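Local structure of suppressor protein MPT5 (5BZ1) at residues Arg100-Ile105 / Asn142-Lys147. The protein binds sequence elements in the 3'-UTRs of target mRNAs through its Pumilio RNA-binding domain and negatively regulates expression of HO. Residues are numbered along the deposited sequence; the frame is centred on the assembly and turned at random.
Sequences RSLQKI and NHVIQK. With nucleotides of chain B.
Gln103 reaches across to His143, its NE2 3.5 Å from His143 CB, with the amide and imidazole planes 21° apart. Extended beyond CG, the Gln103 chain carries NE2 to the base edge of U7 of chain B, where it donates a nearly straight hydrogen bond to O4 (2.9 Å, 165°); Thr99 OG1 also bonds to NE2. U7 is sandwiched: one face of the His143 ring lies 3.5 Å from U7 C4, which sits toward the ring's rim, while on the other side of the base the Arg100 guanidinium stacks with U7 N3 over its centre. A bend at chi2 (-66°) lays this guanidinium between two bases, with C6 of U9 of chain B 3.5 Å above its other face, and NH2 bonds in plane to OP2 of the same U9 at 3.0 Å. Were Arg100 an alanine, that face of U7 would probably lose its stack and the U9 phosphate this charged partner. Behind the RNA-binding surface, Leu102 CD2 meets Val144 CG1 at 3.8 Å, the two side chains crossing at about a right angle, and Lys147 folds alongside Gln103. The two nearly parallel helical segments bring Pumilio repeats 3 and 4 side by side, whose side chains read bases at their edges and stack between them, the recognition mode of PUF proteins.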
loop_
_atom_site.group_PDB
_atom_site.type_symbol
_atom_site.label_atom_id
_atom_site.label_comp_id
_atom_site.label_asym_id
_atom_site.label_seq_id
_atom_site.Cartn_x
_atom_site.Cartn_y
_atom_site.Cartn_z
ATOM N N ARG A 100 7.345 8.613 17.613
ATOM C CA ARG A 100 8.787 8.550 17.390
ATOM C C ARG A 100 9.422 7.549 18.358
ATOM O O ARG A 100 10.276 6.749 17.970
ATOM C CB ARG A 100 9.430 9.928 17.574
ATOM C CG ARG A 100 8.785 11.058 16.769
ATOM C CD ARG A 100 8.955 10.870 15.267
ATOM N NE ARG A 100 8.473 12.033 14.521
ATOM C CZ ARG A 100 9.219 12.761 13.696
ATOM N NH1 ARG A 100 10.488 12.440 13.483
ATOM N NH2 ARG A 100 8.694 13.806 13.070
ATOM N N SER A 101 8.997 7.605 19.618
ATOM C CA SER A 101 9.458 6.672 20.639
ATOM C C SER A 101 9.131 5.225 20.268
ATOM O O SER A 101 9.992 4.352 20.332
ATOM C CB SER A 101 8.820 7.008 21.990
ATOM O OG SER A 101 9.178 8.301 22.430
ATOM N N LEU A 102 7.882 4.981 19.878
ATOM C CA LEU A 102 7.415 3.625 19.599
ATOM C C LEU A 102 8.050 3.031 18.339
ATOM O O LEU A 102 8.367 1.836 18.304
ATOM C CB LEU A 102 5.885 3.586 19.519
ATOM C CG LEU A 102 5.252 2.197 19.461
ATOM C CD1 LEU A 102 5.866 1.313 20.528
ATOM C CD2 LEU A 102 3.746 2.280 19.653
ATOM N N GLN A 103 8.241 3.859 17.313
ATOM C CA GLN A 103 8.931 3.424 16.101
ATOM C C GLN A 103 10.335 2.925 16.437
ATOM O O GLN A 103 10.777 1.895 15.925
ATOM C CB GLN A 103 9.026 4.566 15.086
ATOM C CG GLN A 103 7.727 4.916 14.369
ATOM C CD GLN A 103 7.841 6.208 13.582
ATOM O OE1 GLN A 103 8.690 6.339 12.701
ATOM N NE2 GLN A 103 6.987 7.178 13.906
ATOM N N LYS A 104 11.031 3.664 17.297
ATOM C CA LYS A 104 12.386 3.297 17.703
ATOM C C LYS A 104 12.384 2.000 18.511
ATOM O O LYS A 104 13.237 1.133 18.313
ATOM C CB LYS A 104 13.031 4.422 18.518
ATOM C CG LYS A 104 14.495 4.171 18.862
ATOM C CD LYS A 104 15.324 3.935 17.601
ATOM C CE LYS A 104 16.780 3.613 17.926
ATOM N NZ LYS A 104 17.526 4.788 18.445
ATOM N N ILE A 105 11.417 1.875 19.418
ATOM C CA ILE A 105 11.282 0.676 20.241
ATOM C C ILE A 105 11.068 -0.567 19.375
ATOM O O ILE A 105 11.772 -1.568 19.532
ATOM C CB ILE A 105 10.136 0.822 21.262
ATOM C CG1 ILE A 105 10.513 1.852 22.331
ATOM C CG2 ILE A 105 9.816 -0.515 21.916
ATOM C CD1 ILE A 105 9.384 2.196 23.288
ATOM N N ASN A 142 0.050 6.069 11.544
ATOM C CA ASN A 142 0.289 5.255 10.354
ATOM C C ASN A 142 1.763 4.866 10.220
ATOM O O ASN A 142 2.088 3.854 9.603
ATOM C CB ASN A 142 -0.227 5.947 9.083
ATOM C CG ASN A 142 0.752 6.972 8.527
ATOM O OD1 ASN A 142 1.575 6.659 7.664
ATOM N ND2 ASN A 142 0.662 8.206 9.015
ATOM N N HIS A 143 2.646 5.661 10.818
ATOM C CA HIS A 143 4.072 5.356 10.799
ATOM C C HIS A 143 4.398 4.167 11.704
ATOM O O HIS A 143 5.295 3.371 11.401
ATOM C CB HIS A 143 4.894 6.584 11.208
ATOM C CG HIS A 143 4.755 7.744 10.275
ATOM N ND1 HIS A 143 5.312 7.754 9.008
ATOM C CD2 HIS A 143 4.134 8.937 10.413
ATOM C CE1 HIS A 143 5.032 8.895 8.414
ATOM N NE2 HIS A 143 4.313 9.637 9.248
ATOM N N VAL A 144 3.675 4.059 12.816
ATOM C CA VAL A 144 3.823 2.923 13.720
ATOM C C VAL A 144 3.331 1.631 13.058
ATOM O O VAL A 144 3.990 0.592 13.139
ATOM C CB VAL A 144 3.083 3.159 15.055
ATOM C CG1 VAL A 144 3.067 1.887 15.899
ATOM C CG2 VAL A 144 3.728 4.309 15.830
ATOM N N ILE A 145 2.172 1.697 12.403
ATOM C CA ILE A 145 1.641 0.533 11.695
ATOM C C ILE A 145 2.620 0.089 10.606
ATOM O O ILE A 145 2.898 -1.102 10.457
ATOM C CB ILE A 145 0.253 0.805 11.073
ATOM C CG1 ILE A 145 -0.752 1.218 12.147
ATOM C CG2 ILE A 145 -0.248 -0.428 10.324
ATOM C CD1 ILE A 145 -0.934 0.177 13.249
ATOM N N GLN A 146 3.152 1.050 9.856
ATOM C CA GLN A 146 4.110 0.740 8.800
ATOM C C GLN A 146 5.392 0.124 9.360
ATOM O O GLN A 146 5.977 -0.767 8.746
ATOM C CB GLN A 146 4.434 1.983 7.964
ATOM C CG GLN A 146 3.298 2.438 7.050
ATOM C CD GLN A 146 3.699 3.588 6.145
ATOM O OE1 GLN A 146 4.667 3.490 5.392
ATOM N NE2 GLN A 146 2.954 4.686 6.216
ATOM N N LYS A 147 5.826 0.603 10.522
ATOM C CA LYS A 147 7.016 0.055 11.157
ATOM C C LYS A 147 6.788 -1.410 11.542
ATOM O O LYS A 147 7.657 -2.253 11.323
ATOM C CB LYS A 147 7.415 0.894 12.379
ATOM C CG LYS A 147 8.722 0.477 13.026
ATOM C CD LYS A 147 9.922 0.683 12.105
ATOM C CE LYS A 147 10.277 2.156 11.953
ATOM N NZ LYS A 147 11.563 2.357 11.219
ATOM P P U B 7 3.718 16.155 7.640
ATOM O OP1 U B 7 2.866 16.556 8.794
ATOM O OP2 U B 7 3.971 17.146 6.560
ATOM O "O5'" U B 7 5.121 15.646 8.212
ATOM C "C5'" U B 7 6.054 16.552 8.800
ATOM C "C4'" U B 7 7.475 16.038 8.725
ATOM O "O4'" U B 7 7.716 15.102 9.813
ATOM C "C3'" U B 7 7.844 15.298 7.436
ATOM O "O3'" U B 7 9.220 15.546 7.123
ATOM C "C2'" U B 7 7.681 13.836 7.843
ATOM O "O2'" U B 7 8.402 12.915 7.053
ATOM C "C1'" U B 7 8.183 13.876 9.284
ATOM N N1 U B 7 7.708 12.778 10.140
ATOM C C2 U B 7 8.603 11.756 10.418
ATOM O O2 U B 7 9.736 11.727 9.965
ATOM N N3 U B 7 8.127 10.756 11.231
ATOM C C4 U B 7 6.870 10.684 11.797
ATOM O O4 U B 7 6.594 9.718 12.511
ATOM C C5 U B 7 6.006 11.786 11.472
ATOM C C6 U B 7 6.441 12.776 10.678
ATOM P P U B 6 4.953 14.184 1.586
ATOM O OP1 U B 6 4.433 15.323 0.783
ATOM O OP2 U B 6 6.426 13.998 1.735
ATOM O "O5'" U B 6 4.328 14.251 3.051
ATOM C "C5'" U B 6 2.969 14.624 3.259
ATOM C "C4'" U B 6 2.515 14.318 4.666
ATOM O "O4'" U B 6 1.927 12.989 4.708
ATOM C "C3'" U B 6 3.613 14.336 5.733
ATOM O "O3'" U B 6 3.078 14.844 6.955
ATOM C "C2'" U B 6 3.942 12.854 5.901
ATOM O "O2'" U B 6 4.506 12.510 7.151
ATOM C "C1'" U B 6 2.570 12.218 5.707
ATOM N N1 U B 6 2.607 10.810 5.279
ATOM C C2 U B 6 2.236 9.860 6.216
ATOM O O2 U B 6 1.893 10.165 7.346
ATOM N N3 U B 6 2.287 8.549 5.790
ATOM C C4 U B 6 2.663 8.106 4.535
ATOM O O4 U B 6 2.660 6.896 4.294
ATOM C C5 U B 6 3.029 9.155 3.624
ATOM C C6 U B 6 2.992 10.441 4.010
ATOM P P U B 9 11.779 16.317 12.413
ATOM O OP1 U B 9 12.935 15.426 12.695
ATOM O OP2 U B 9 10.549 15.753 11.805
ATOM O "O5'" U B 9 11.377 17.031 13.779
ATOM C "C5'" U B 9 10.233 17.869 13.880
ATOM C "C4'" U B 9 9.794 17.991 15.314
ATOM O "O4'" U B 9 9.336 16.697 15.780
ATOM C "C3'" U B 9 10.893 18.381 16.288
ATOM O "O3'" U B 9 11.072 19.786 16.353
ATOM C "C2'" U B 9 10.434 17.758 17.604
ATOM O "O2'" U B 9 9.496 18.596 18.267
ATOM C "C1'" U B 9 9.712 16.498 17.123
ATOM N N1 U B 9 10.549 15.277 17.200
ATOM C C2 U B 9 10.648 14.630 18.423
ATOM O O2 U B 9 10.100 15.038 19.433
ATOM N N3 U B 9 11.424 13.494 18.429
ATOM C C4 U B 9 12.089 12.949 17.350
ATOM O O4 U B 9 12.751 11.921 17.514
ATOM C C5 U B 9 11.930 13.668 16.119
ATOM C C6 U B 9 11.178 14.776 16.080
#